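Ribosomal protein uL16 3-hydroxylase (Escherichia coli, PDB 4CCL) hydroxylates an arginine of ribosomal protein uL16, as an iron- and 2-oxoglutarate-dependent oxygenase that regulates growth and works as a homodimer. Local coordinates at residues L43-S47 and G66-S70; E76-L82 and S114-G120; I134-R140 and L192-Y198. All coordinates share one frame; numbering follows the deposited sequence.

Contact 1: residues L43-S47 and G66-S70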
ATOM      1  N   LEU B  43     -32.584  18.296   7.367  1.00 85.96           N
ATOM      2  CA  LEU B  43     -31.160  18.085   7.141  1.00 81.55           C
ATOM      3  C   LEU B  43     -30.910  16.712   6.522  1.00 76.97           C
ATOM      4  O   LEU B  43     -29.963  16.528   5.761  1.00 71.59           O
ATOM      5  CB  LEU B  43     -30.381  18.231   8.449  1.00 80.40           C
ATOM      6  CG  LEU B  43     -29.106  19.075   8.396  1.00 85.86           C
ATOM      7  CD1 LEU B  43     -28.001  18.341   7.659  1.00 89.64           C
ATOM      8  CD2 LEU B  43     -29.390  20.421   7.747  1.00 88.00           C
ATOM      9  N   ALA B  44     -31.770  15.753   6.854  1.00 78.14           N
ATOM     10  CA  ALA B  44     -31.650  14.401   6.326  1.00 80.68           C
ATOM     11  C   ALA B  44     -32.190  14.320   4.905  1.00 90.40           C
ATOM     12  O   ALA B  44     -31.904  13.372   4.175  1.00 93.56           O
ATOM     13  CB  ALA B  44     -32.370  13.412   7.226  1.00 77.56           C
HETATM   14  N   MSE B  45     -32.983  15.313   4.519  1.00102.95           N
HETATM   15  CA  MSE B  45     -33.472  15.379   3.147  1.00108.06           C
HETATM   16  C   MSE B  45     -32.368  15.772   2.166  1.00108.98           C
HETATM   17  O   MSE B  45     -32.449  15.470   0.975  1.00113.30           O
HETATM   18  CB  MSE B  45     -34.651  16.344   3.044  1.00112.84           C
HETATM   19  CG  MSE B  45     -35.867  15.886   3.831  1.00115.32           C
HETATM   20 SE   MSE B  45     -37.370  17.119   3.749  1.00148.51          SE
HETATM   21  CE  MSE B  45     -38.614  16.131   4.881  1.00155.33           C
ATOM     22  N   GLU B  46     -31.335  16.439   2.671  1.00103.82           N
ATOM     23  CA  GLU B  46     -30.240  16.913   1.829  1.00101.23           C
ATOM     24  C   GLU B  46     -29.395  15.754   1.296  1.00101.47           C
ATOM     25  O   GLU B  46     -29.194  14.753   1.981  1.00 99.22           O
ATOM     26  CB  GLU B  46     -29.375  17.915   2.599  1.00100.15           C
ATOM     27  CG  GLU B  46     -30.169  18.924   3.436  1.00104.88           C
ATOM     28  CD  GLU B  46     -30.739  20.079   2.622  1.00116.11           C
ATOM     29  OE1 GLU B  46     -30.946  19.919   1.400  1.00120.43           O
ATOM     30  OE2 GLU B  46     -30.978  21.156   3.210  1.00120.34           O
ATOM     31  N   SER B  47     -28.909  15.900   0.066  1.00107.52           N
ATOM     32  CA  SER B  47     -28.243  14.803  -0.635  1.00106.79           C
ATOM     33  C   SER B  47     -26.766  14.614  -0.284  1.00102.13           C
ATOM     34  O   SER B  47     -26.190  13.561  -0.564  1.00100.31           O
ATOM     35  CB  SER B  47     -28.402  14.967  -2.150  1.00105.46           C
ATOM     36  OG  SER B  47     -27.891  16.214  -2.586  1.00104.79           O
ATOM     37  N   GLY B  66     -30.530   7.139   3.270  1.00 89.16           N
ATOM     38  CA  GLY B  66     -31.061   8.399   2.782  1.00 89.67           C
ATOM     39  C   GLY B  66     -30.301   8.958   1.596  1.00 94.56           C
ATOM     40  O   GLY B  66     -29.361   8.327   1.115  1.00 95.73           O
ATOM     41  N   PRO B  67     -30.684  10.159   1.127  1.00 93.32           N
ATOM     42  CA  PRO B  67     -31.706  11.070   1.668  1.00 92.28           C
ATOM     43  C   PRO B  67     -33.154  10.612   1.452  1.00 94.94           C
ATOM     44  O   PRO B  67     -33.392   9.552   0.878  1.00 91.69           O
ATOM     45  CB  PRO B  67     -31.448  12.368   0.899  1.00 91.75           C
ATOM     46  CG  PRO B  67     -30.861  11.926  -0.389  1.00 93.93           C
ATOM     47  CD  PRO B  67     -30.026  10.723  -0.065  1.00 93.35           C
ATOM     48  N   PHE B  68     -34.104  11.423   1.914  1.00 99.17           N
ATOM     49  CA  PHE B  68     -35.522  11.070   1.876  1.00100.29           C
ATOM     50  C   PHE B  68     -36.391  12.234   1.408  1.00109.45           C
ATOM     51  O   PHE B  68     -36.135  13.386   1.747  1.00109.06           O
ATOM     52  CB  PHE B  68     -35.997  10.645   3.267  1.00 90.23           C
ATOM     53  CG  PHE B  68     -35.084   9.673   3.953  1.00 86.50           C
ATOM     54  CD1 PHE B  68     -35.100   8.329   3.618  1.00 81.55           C
ATOM     55  CD2 PHE B  68     -34.207  10.102   4.936  1.00 81.35           C
ATOM     56  CE1 PHE B  68     -34.262   7.434   4.249  1.00 79.34           C
ATOM     57  CE2 PHE B  68     -33.366   9.211   5.573  1.00 77.68           C
ATOM     58  CZ  PHE B  68     -33.394   7.873   5.230  1.00 76.43           C
ATOM     59  N   GLU B  69     -37.413  11.931   0.614  1.00112.36           N
ATOM     60  CA  GLU B  69     -38.409  12.932   0.242  1.00119.45           C
ATOM     61  C   GLU B  69     -39.686  12.881   1.090  1.00126.43           C
ATOM     62  O   GLU B  69     -40.584  13.703   0.908  1.00128.21           O
ATOM     63  CB  GLU B  69     -38.764  12.805  -1.242  1.00122.83           C
ATOM     64  N   SER B  70     -39.769  11.929   2.017  1.00131.15           N
ATOM     65  CA  SER B  70     -41.048  11.640   2.667  1.00141.04           C
ATOM     66  C   SER B  70     -40.983  11.342   4.165  1.00139.70           C
ATOM     67  O   SER B  70     -40.089  10.637   4.635  1.00131.34           O
ATOM     68  CB  SER B  70     -41.734  10.473   1.954  1.00149.82           C
ATOM     69  OG  SER B  70     -40.887   9.337   1.927  1.00151.78           O
TER
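Pro67 leans against the last part of helix 37-45 and the residues after it. A cis peptide bond joins it to Gly66. The backbone of Gly66 is hydrogen-bonded to Ser51, which ties the start of this loop to strand 51-57. The CB of Pro67 is directed toward residues 43-47. It lies 3.3 Å from Met45 O and touches Glu46 O as well. The CG atom of Pro67 reaches further along, to Ser47 CA at 3.9 Å. On the backbone side, Pro67 CA makes a CA-H...O contact of 3.4 Å with Ala44 O. Three successive carbonyls thus meet the carbon atoms of one proline. No hydrogen bond crosses between the segments.

Phe68 follows and touches residues 44 and 45 with different parts. Its carbonyl O is 3.3 Å from CG of Met45, a selenomethionine. CG of Met45 stands beside its own backbone N (chi1 -65°), which brings it to this oxygen. The rest of the Met45 chain is extended and carries the selenium onward. The ring of Phe68 meets Ala44, with CD2 of Phe68 4.4 Å from CB of Ala44. Gly66 CA sits over one face of the same ring, offset toward its rim, 3.4 Å above the plane. Ala44 and Phe68 also share two outside neighbours, Ser51 and Leu81.

This surface contact fastens helix 37-45 to the loop after strand 60-65. That strand is outermost in the antiparallel sheet of the JmjC-type double-stranded beta-helix (cupin) fold.

Contact 2: residues E76-L82 and S114-G120. With SO4 (sulfate ion), chain L.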
ATOM      1  N   GLU B  76     -45.795   5.376  14.608  1.00100.18           N
ATOM      2  CA  GLU B  76     -45.681   6.032  15.900  1.00101.07           C
ATOM      3  C   GLU B  76     -44.637   5.315  16.735  1.00 94.07           C
ATOM      4  O   GLU B  76     -44.352   5.715  17.864  1.00 92.72           O
ATOM      5  CB  GLU B  76     -47.018   5.999  16.640  1.00111.21           C
ATOM      6  CG  GLU B  76     -48.209   6.456  15.821  1.00119.71           C
ATOM      7  CD  GLU B  76     -49.510   6.371  16.598  1.00128.77           C
ATOM      8  OE1 GLU B  76     -49.459   6.165  17.831  1.00127.51           O
ATOM      9  OE2 GLU B  76     -50.583   6.510  15.975  1.00135.79           O
ATOM     10  N   THR B  77     -44.070   4.252  16.174  1.00 90.01           N
ATOM     11  CA  THR B  77     -43.293   3.308  16.967  1.00 85.16           C
ATOM     12  C   THR B  77     -42.173   2.598  16.190  1.00 84.47           C
ATOM     13  O   THR B  77     -42.185   2.537  14.955  1.00 86.62           O
ATOM     14  CB  THR B  77     -44.239   2.255  17.613  1.00 97.66           C
ATOM     15  OG1 THR B  77     -43.803   1.946  18.942  1.00102.26           O
ATOM     16  CG2 THR B  77     -44.299   0.985  16.785  1.00 93.65           C
ATOM     17  N   ASN B  78     -41.200   2.086  16.939  1.00 83.81           N
ATOM     18  CA  ASN B  78     -40.191   1.155  16.429  1.00 81.86           C
ATOM     19  C   ASN B  78     -39.294   1.611  15.270  1.00 76.98           C
ATOM     20  O   ASN B  78     -38.909   0.792  14.434  1.00 78.41           O
ATOM     21  CB  ASN B  78     -40.847  -0.187  16.077  1.00 81.68           C
ATOM     22  CG  ASN B  78     -41.234  -0.987  17.304  1.00 78.05           C
ATOM     23  OD1 ASN B  78     -40.750  -0.730  18.407  1.00 77.68           O
ATOM     24  ND2 ASN B  78     -42.103  -1.973  17.115  1.00 95.02           N
ATOM     25  N   TRP B  79     -38.950   2.894  15.217  1.00 77.89           N
ATOM     26  CA  TRP B  79     -38.009   3.358  14.198  1.00 73.54           C
ATOM     27  C   TRP B  79     -37.109   4.495  14.673  1.00 71.59           C
ATOM     28  O   TRP B  79     -37.424   5.185  15.644  1.00 81.85           O
ATOM     29  CB  TRP B  79     -38.735   3.749  12.906  1.00 80.07           C
ATOM     30  CG  TRP B  79     -39.647   4.930  13.028  1.00 83.49           C
ATOM     31  CD1 TRP B  79     -40.983   4.909  13.303  1.00 87.74           C
ATOM     32  CD2 TRP B  79     -39.294   6.312  12.859  1.00 79.48           C
ATOM     33  NE1 TRP B  79     -41.482   6.190  13.325  1.00 80.44           N
ATOM     34  CE2 TRP B  79     -40.467   7.066  13.055  1.00 78.79           C
ATOM     35  CE3 TRP B  79     -38.101   6.978  12.567  1.00 74.85           C
ATOM     36  CZ2 TRP B  79     -40.480   8.458  12.966  1.00 87.60           C
ATOM     37  CZ3 TRP B  79     -38.117   8.361  12.478  1.00 80.05           C
ATOM     38  CH2 TRP B  79     -39.299   9.085  12.678  1.00 81.45           C
ATOM     39  N   SER B  80     -35.990   4.681  13.981  1.00 70.34           N
ATOM     40  CA  SER B  80     -35.069   5.761  14.313  1.00 68.58           C
ATOM     41  C   SER B  80     -34.338   6.323  13.096  1.00 80.93           C
ATOM     42  O   SER B  80     -33.945   5.585  12.187  1.00 68.79           O
ATOM     43  CB  SER B  80     -34.059   5.294  15.364  1.00 70.68           C
ATOM     44  OG  SER B  80     -33.139   6.323  15.683  1.00 73.58           O
ATOM     45  N   LEU B  81     -34.149   7.637  13.105  1.00 68.04           N
ATOM     46  CA  LEU B  81     -33.408   8.338  12.065  1.00 72.59           C
ATOM     47  C   LEU B  81     -32.019   8.705  12.575  1.00 68.57           C
ATOM     48  O   LEU B  81     -31.884   9.385  13.592  1.00 67.21           O
ATOM     49  CB  LEU B  81     -34.158   9.602  11.636  1.00 69.43           C
ATOM     50  CG  LEU B  81     -33.398  10.567  10.723  1.00 82.94           C
ATOM     51  CD1 LEU B  81     -32.996   9.886   9.420  1.00 70.12           C
ATOM     52  CD2 LEU B  81     -34.226  11.816  10.452  1.00 71.06           C
ATOM     53  N   LEU B  82     -30.993   8.243  11.868  1.00 64.88           N
ATOM     54  CA  LEU B  82     -29.609   8.533  12.225  1.00 62.87           C
ATOM     55  C   LEU B  82     -28.931   9.422  11.190  1.00 72.68           C
ATOM     56  O   LEU B  82     -28.901   9.096  10.006  1.00 73.46           O
ATOM     57  CB  LEU B  82     -28.811   7.239  12.388  1.00 62.11           C
ATOM     58  CG  LEU B  82     -29.112   6.357  13.603  1.00 75.90           C
ATOM     59  CD1 LEU B  82     -30.226   5.361  13.310  1.00 63.29           C
ATOM     60  CD2 LEU B  82     -27.853   5.642  14.065  1.00 75.71           C
ATOM     61  N   SER B 114     -29.308  11.006  16.569  1.00 52.91           N
ATOM     62  CA  SER B 114     -30.400  10.084  16.281  1.00 51.22           C
ATOM     63  C   SER B 114     -31.711  10.559  16.902  1.00 61.64           C
ATOM     64  O   SER B 114     -31.746  10.965  18.062  1.00 59.30           O
ATOM     65  CB  SER B 114     -30.070   8.666  16.759  1.00 50.41           C
ATOM     66  OG  SER B 114     -30.087   8.579  18.174  1.00 52.62           O
ATOM     67  N   PHE B 115     -32.784  10.517  16.118  1.00 62.03           N
ATOM     68  CA  PHE B 115     -34.122  10.754  16.644  1.00 63.06           C
ATOM     69  C   PHE B 115     -34.901   9.452  16.622  1.00 64.47           C
ATOM     70  O   PHE B 115     -35.024   8.816  15.579  1.00 66.93           O
ATOM     71  CB  PHE B 115     -34.868  11.816  15.831  1.00 56.90           C
ATOM     72  CG  PHE B 115     -36.335  11.916  16.168  1.00 63.54           C
ATOM     73  CD1 PHE B 115     -36.753  12.532  17.337  1.00 61.68           C
ATOM     74  CD2 PHE B 115     -37.292  11.395  15.313  1.00 63.93           C
ATOM     75  CE1 PHE B 115     -38.097  12.624  17.648  1.00 66.00           C
ATOM     76  CE2 PHE B 115     -38.638  11.486  15.618  1.00 63.80           C
ATOM     77  CZ  PHE B 115     -39.041  12.101  16.787  1.00 62.50           C
ATOM     78  N   SER B 116     -35.429   9.055  17.773  1.00 59.48           N
ATOM     79  CA  SER B 116     -36.172   7.805  17.857  1.00 64.15           C
ATOM     80  C   SER B 116     -37.541   7.952  18.522  1.00 66.88           C
ATOM     81  O   SER B 116     -37.672   8.559  19.581  1.00 68.08           O
ATOM     82  CB  SER B 116     -35.341   6.737  18.579  1.00 66.13           C
ATOM     83  OG  SER B 116     -34.824   7.232  19.803  1.00 70.00           O
ATOM     84  N   VAL B 117     -38.559   7.388  17.881  1.00 66.12           N
ATOM     85  CA  VAL B 117     -39.885   7.260  18.471  1.00 67.63           C
ATOM     86  C   VAL B 117     -39.831   6.033  19.384  1.00 72.70           C
ATOM     87  O   VAL B 117     -38.898   5.241  19.267  1.00 71.65           O
ATOM     88  CB  VAL B 117     -40.942   7.075  17.371  1.00 67.42           C
ATOM     89  CG1 VAL B 117     -40.962   8.287  16.456  1.00 64.14           C
ATOM     90  CG2 VAL B 117     -40.659   5.813  16.585  1.00 70.31           C
ATOM     91  N   PRO B 118     -40.806   5.876  20.304  1.00 73.39           N
ATOM     92  CA  PRO B 118     -40.748   4.767  21.269  1.00 64.02           C
ATOM     93  C   PRO B 118     -40.526   3.399  20.631  1.00 62.01           C
ATOM     94  O   PRO B 118     -41.187   3.050  19.655  1.00 66.31           O
ATOM     95  CB  PRO B 118     -42.128   4.815  21.925  1.00 63.55           C
ATOM     96  CG  PRO B 118     -42.498   6.243  21.884  1.00 60.43           C
ATOM     97  CD  PRO B 118     -41.921   6.795  20.606  1.00 77.76           C
ATOM     98  N   GLY B 119     -39.592   2.637  21.191  1.00 62.93           N
ATOM     99  CA  GLY B 119     -39.199   1.359  20.627  1.00 63.27           C
ATOM    100  C   GLY B 119     -38.126   1.506  19.563  1.00 66.62           C
ATOM    101  O   GLY B 119     -37.466   0.533  19.196  1.00 64.35           O
ATOM    102  N   GLY B 120     -37.947   2.729  19.073  1.00 65.77           N
ATOM    103  CA  GLY B 120     -36.973   3.005  18.034  1.00 64.69           C
ATOM    104  C   GLY B 120     -35.546   2.883  18.527  1.00 69.89           C
ATOM    105  O   GLY B 120     -35.231   3.259  19.656  1.00 73.02           O
TER
HETATM  106  S   SO4 L1375     -28.116   5.678  18.718  1.00 68.78           S
HETATM  107  O1  SO4 L1375     -28.011   7.056  19.190  1.00 62.68           O
HETATM  108  O2  SO4 L1375     -26.794   5.058  18.701  1.00 74.15           O
HETATM  109  O3  SO4 L1375     -28.979   4.915  19.613  1.00 75.26           O
HETATM  110  O4  SO4 L1375     -28.678   5.684  17.371  1.00 65.34           O
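Leu81 and Phe115 form an antiparallel hydrogen-bonded pair between strands 79-83 and 108-116. The short strand axes come within 4.6 Å at 164°. Leu81 N to Phe115 O and Phe115 N to Leu81 O are both 2.9 Å. Ser80 with Ser116 and Leu82 with Ser114 are the flanking non-hydrogen-bonded pairs. Beyond them, Val117 to Gly120 makes a type II beta turn. Pro118 O in this turn takes two bonds, both 2.9 Å: Asn78 N comes in nearly straight (173°), and Thr77 OG1 comes from the opposite face of the carbonyl plane.

Trp79 carries the side-chain contact. Its CG lies between the backbone N and the carbonyl carbon (chi1 65°), which lets the indole lie back over Val117. CG2 of Val117 sits over the five-membered ring, 3.5 Å from its centroid, a CH-pi contact. CH2 of Trp79 meets the edge of the Phe115 ring at CE2, 3.9 Å away, with the two ring planes oblique. The indole N-H is held by Gly75 O. With an alanine here, Val117 would probably lose the ring face it rests on and Gly75 O its indole donor.

On the face that carries Ser80, Leu82, Ser114 and Ser116, Ser114 OG donates to sulfate O1 at 2.8 Å. Ser114 is inferred to bind substrate.

Strand 51-57 lies beyond strand 79-83, and strand 195-202 lies beyond strand 108-116. Helix 37-45 packs on the face of Leu81 and Phe115, with Ala44 on Leu81 and both Pro37 and Leu40 on Phe115.

Contact 3: residues I134-R140 and L192-Y198. With SO4 (sulfate ion), chain L.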
ATOM      1  N   ILE B 134     -25.074  11.639  24.495  1.00 46.35           N
ATOM      2  CA  ILE B 134     -25.756  12.698  25.224  1.00 43.51           C
ATOM      3  C   ILE B 134     -27.262  12.617  25.020  1.00 50.55           C
ATOM      4  O   ILE B 134     -27.748  12.655  23.890  1.00 52.20           O
ATOM      5  CB  ILE B 134     -25.280  14.084  24.742  1.00 39.52           C
ATOM      6  CG1 ILE B 134     -23.756  14.184  24.817  1.00 38.50           C
ATOM      7  CG2 ILE B 134     -25.936  15.191  25.555  1.00 42.90           C
ATOM      8  CD1 ILE B 134     -23.178  15.333  24.012  1.00 41.49           C
ATOM      9  N   GLN B 135     -27.999  12.511  26.121  1.00 53.01           N
ATOM     10  CA  GLN B 135     -29.452  12.507  26.053  1.00 47.71           C
ATOM     11  C   GLN B 135     -29.993  13.917  25.849  1.00 52.59           C
ATOM     12  O   GLN B 135     -29.674  14.833  26.608  1.00 53.87           O
ATOM     13  CB  GLN B 135     -30.057  11.889  27.315  1.00 47.08           C
ATOM     14  CG  GLN B 135     -31.583  11.883  27.332  1.00 49.68           C
ATOM     15  CD  GLN B 135     -32.180  10.971  26.277  1.00 54.65           C
ATOM     16  OE1 GLN B 135     -31.747   9.831  26.110  1.00 59.62           O
ATOM     17  NE2 GLN B 135     -33.174  11.472  25.552  1.00 53.08           N
ATOM     18  N   GLY B 136     -30.805  14.075  24.809  1.00 48.74           N
ATOM     19  CA  GLY B 136     -31.501  15.316  24.519  1.00 46.29           C
ATOM     20  C   GLY B 136     -32.928  15.237  25.026  1.00 57.09           C
ATOM     21  O   GLY B 136     -33.186  14.626  26.064  1.00 60.39           O
ATOM     22  N   THR B 137     -33.851  15.873  24.309  1.00 53.25           N
ATOM     23  CA  THR B 137     -35.269  15.807  24.649  1.00 64.93           C
ATOM     24  C   THR B 137     -35.743  14.363  24.709  1.00 69.43           C
ATOM     25  O   THR B 137     -35.269  13.514  23.955  1.00 68.44           O
ATOM     26  CB  THR B 137     -36.146  16.520  23.601  1.00 70.05           C
ATOM     27  OG1 THR B 137     -36.118  15.780  22.373  1.00 74.60           O
ATOM     28  CG2 THR B 137     -35.659  17.934  23.352  1.00 73.01           C
ATOM     29  N   GLY B 138     -36.679  14.090  25.611  1.00 64.12           N
ATOM     30  CA  GLY B 138     -37.240  12.761  25.746  1.00 58.94           C
ATOM     31  C   GLY B 138     -36.416  11.869  26.647  1.00 56.07           C
ATOM     32  O   GLY B 138     -35.589  12.352  27.420  1.00 53.71           O
ATOM     33  N   ARG B 139     -36.658  10.563  26.560  1.00 53.60           N
ATOM     34  CA  ARG B 139     -35.936   9.593  27.377  1.00 51.85           C
ATOM     35  C   ARG B 139     -35.663   8.294  26.628  1.00 52.12           C
ATOM     36  O   ARG B 139     -36.456   7.869  25.785  1.00 53.69           O
ATOM     37  CB  ARG B 139     -36.705   9.284  28.667  1.00 56.03           C
ATOM     38  CG  ARG B 139     -36.755  10.429  29.665  1.00 69.76           C
ATOM     39  CD  ARG B 139     -37.343  10.005  30.997  1.00 82.70           C
ATOM     40  NE  ARG B 139     -38.598   9.280  30.844  1.00 92.33           N
ATOM     41  CZ  ARG B 139     -38.765   8.004  31.174  1.00 92.89           C
ATOM     42  NH1 ARG B 139     -37.754   7.313  31.686  1.00 84.53           N
ATOM     43  NH2 ARG B 139     -39.944   7.422  30.998  1.00 95.72           N
ATOM     44  N   ARG B 140     -34.535   7.669  26.943  1.00 49.22           N
ATOM     45  CA  ARG B 140     -34.200   6.367  26.386  1.00 54.77           C
ATOM     46  C   ARG B 140     -33.692   5.441  27.471  1.00 51.70           C
ATOM     47  O   ARG B 140     -33.108   5.882  28.462  1.00 43.72           O
ATOM     48  CB  ARG B 140     -33.132   6.486  25.299  1.00 58.21           C
ATOM     49  CG  ARG B 140     -33.464   7.471  24.209  1.00 59.07           C
ATOM     50  CD  ARG B 140     -32.481   7.386  23.065  1.00 55.72           C
ATOM     51  NE  ARG B 140     -32.822   6.325  22.124  1.00 53.66           N
ATOM     52  CZ  ARG B 140     -31.987   5.847  21.209  1.00 58.94           C
ATOM     53  NH1 ARG B 140     -30.752   6.326  21.123  1.00 57.80           N
ATOM     54  NH2 ARG B 140     -32.379   4.885  20.386  1.00 60.94           N
ATOM     55  N   LEU B 192     -38.043   5.630  25.057  1.00 67.50           N
ATOM     56  CA  LEU B 192     -39.258   5.467  25.839  1.00 69.65           C
ATOM     57  C   LEU B 192     -40.221   6.549  25.363  1.00 77.27           C
ATOM     58  O   LEU B 192     -41.286   6.246  24.822  1.00 83.43           O
ATOM     59  CB  LEU B 192     -38.960   5.580  27.335  1.00 65.10           C
ATOM     60  CG  LEU B 192     -37.977   4.526  27.858  1.00 61.98           C
ATOM     61  CD1 LEU B 192     -37.903   4.545  29.379  1.00 55.42           C
ATOM     62  CD2 LEU B 192     -38.356   3.142  27.354  1.00 63.42           C
ATOM     63  N   GLU B 193     -39.843   7.805  25.579  1.00 79.65           N
ATOM     64  CA  GLU B 193     -40.553   8.908  24.951  0.50 81.01           C
ATOM     65  C   GLU B 193     -39.814   9.276  23.668  1.00 83.29           C
ATOM     66  O   GLU B 193     -38.795   8.665  23.346  1.00 82.38           O
ATOM     67  CB  GLU B 193     -40.666  10.108  25.895  0.50 78.37           C
ATOM     68  CG  GLU B 193     -41.631   9.900  27.059  0.50 75.41           C
ATOM     69  CD  GLU B 193     -40.930   9.500  28.343  0.50 70.29           C
ATOM     70  OE1 GLU B 193     -40.234  10.356  28.931  0.50 64.03           O
ATOM     71  OE2 GLU B 193     -41.073   8.331  28.764  0.50 55.96           O
ATOM     72  N   ASN B 194     -40.333  10.243  22.915  1.00 83.10           N
ATOM     73  CA  ASN B 194     -39.677  10.684  21.687  1.00 71.30           C
ATOM     74  C   ASN B 194     -38.318  11.263  22.043  1.00 73.25           C
ATOM     75  O   ASN B 194     -38.223  12.176  22.858  1.00 78.61           O
ATOM     76  CB  ASN B 194     -40.513  11.753  20.984  1.00 72.91           C
ATOM     77  CG  ASN B 194     -41.460  11.178  19.950  1.00 76.44           C
ATOM     78  OD1 ASN B 194     -41.573   9.963  19.793  1.00 77.51           O
ATOM     79  ND2 ASN B 194     -42.151  12.059  19.235  1.00 80.45           N
ATOM     80  N   ALA B 195     -37.262  10.758  21.415  1.00 66.29           N
ATOM     81  CA  ALA B 195     -35.923  11.017  21.921  1.00 58.88           C
ATOM     82  C   ALA B 195     -34.901  11.519  20.903  1.00 61.67           C
ATOM     83  O   ALA B 195     -34.921  11.142  19.730  1.00 66.43           O
ATOM     84  CB  ALA B 195     -35.398   9.789  22.617  1.00 57.54           C
HETATM   85  N   MSE B 196     -34.007  12.375  21.389  1.00 57.05           N
HETATM   86  CA  MSE B 196     -32.871  12.861  20.619  1.00 54.24           C
HETATM   87  C   MSE B 196     -31.572  12.495  21.331  1.00 54.30           C
HETATM   88  O   MSE B 196     -31.393  12.793  22.514  1.00 51.43           O
HETATM   89  CB  MSE B 196     -32.962  14.377  20.429  1.00 51.88           C
HETATM   90  CG  MSE B 196     -34.064  14.809  19.477  1.00 62.38           C
HETATM   91 SE   MSE B 196     -33.497  14.752  17.610  1.00 84.10          SE
HETATM   92  CE  MSE B 196     -32.881  16.591  17.441  1.00 69.65           C
ATOM     93  N   ASN B 197     -30.674  11.833  20.610  1.00 49.09           N
ATOM     94  CA  ASN B 197     -29.379  11.453  21.160  1.00 48.41           C
ATOM     95  C   ASN B 197     -28.234  12.031  20.344  1.00 51.08           C
ATOM     96  O   ASN B 197     -28.273  12.032  19.109  1.00 54.87           O
ATOM     97  CB  ASN B 197     -29.246   9.930  21.246  1.00 47.57           C
ATOM     98  CG  ASN B 197     -29.729   9.376  22.574  1.00 53.31           C
ATOM     99  OD1 ASN B 197     -29.342   8.279  22.976  1.00 59.86           O
ATOM    100  ND2 ASN B 197     -30.573  10.135  23.263  1.00 54.38           N
ATOM    101  N   TYR B 198     -27.215  12.519  21.042  1.00 49.74           N
ATOM    102  CA  TYR B 198     -26.079  13.136  20.383  1.00 44.51           C
ATOM    103  C   TYR B 198     -24.822  12.361  20.719  1.00 47.98           C
ATOM    104  O   TYR B 198     -24.318  12.426  21.837  1.00 47.64           O
ATOM    105  CB  TYR B 198     -25.928  14.586  20.845  1.00 39.69           C
ATOM    106  CG  TYR B 198     -27.195  15.392  20.714  1.00 46.42           C
ATOM    107  CD1 TYR B 198     -28.188  15.322  21.686  1.00 43.53           C
ATOM    108  CD2 TYR B 198     -27.407  16.213  19.616  1.00 47.37           C
ATOM    109  CE1 TYR B 198     -29.352  16.047  21.570  1.00 41.45           C
ATOM    110  CE2 TYR B 198     -28.570  16.948  19.492  1.00 50.61           C
ATOM    111  CZ  TYR B 198     -29.538  16.859  20.473  1.00 51.92           C
ATOM    112  OH  TYR B 198     -30.699  17.582  20.358  1.00 54.82           O
TER
HETATM  113  S   SO4 L1375     -28.116   5.678  18.718  1.00 68.78           S
HETATM  114  O1  SO4 L1375     -28.011   7.056  19.190  1.00 62.68           O
HETATM  115  O2  SO4 L1375     -26.794   5.058  18.701  1.00 74.15           O
HETATM  116  O3  SO4 L1375     -28.979   4.915  19.613  1.00 75.26           O
HETATM  117  O4  SO4 L1375     -28.678   5.684  17.371  1.00 65.34           O
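Ile134 pairs with Tyr198 through two backbone bonds, Ile134 N to Tyr198 O and Tyr198 N to Ile134 O. Their side chains lie on one face of the sheet and meet at their CB atoms. On the other face, Gln135 OE1 accepts from Asn197 ND2 at 3.1 Å. The amide planes stand 70° apart, and the donor comes from above the Gln135 carbonyl plane. Gly136 N bonds to Met196 O at 2.7 Å, and Asn197 ND2 also bonds to that oxygen. Gly136 CA lies at the edge of the Tyr198 ring. Thr137 O takes the N-H of Met196, a selenomethionine.

Arg139 O accepts from Leu192 N at 2.8 Å. The Arg139 guanidinium shows one face to Leu192 CB, and Leu192 CD1 approaches Arg139 NH1 at 3.6 Å. It pairs with Glu193, NE to OE1, and more weakly NH2 to OE2. Glu193 has two deposited conformers, so this salt bridge is less certain; Arg139 NH1 has a second carboxylate in Glu172.

Arg140 starts out away from residues 192-198, but its CG already rests on Ala195 CB at 3.4 Å. A bend at chi3 (84°) then brings NH1 of Arg140 to Asn197 OD1 at 3.0 Å, from above the carbonyl plane. Trp142 NE1 bonds to that oxygen too. The same NH1 of Arg140 bonds to sulfate O3 at 2.7 Å.

Asn197 probably helps, as a second-shell residue, to position Arg140, which is inferred to bind substrate. The sulfate probably came from the crystallisation liquor, but its place is consistent with a pocket for a 2-oxoglutarate carboxylate.

The three contacts follow one another along the chain, each closing before the next opens. Contacts 2 and 3 lie in one antiparallel sheet of the JmjC double-stranded beta-helix (cupin) fold, with centres about 10 Å apart. Strands 108-116 and 195-202 are neighbours there, joined by probable backbone bonds from Ala195 to Ser116 and from Asn197 to Ser114. Both contacts touch the same sulfate, so the pocket around it is built from both. Contact 1 lies at one side, its centre about 16 Å from that of contact 2 and 21 Å from that of contact 3. It meets contact 2 where Ala44 and Phe68 pack on Leu81, and it does not touch contact 3.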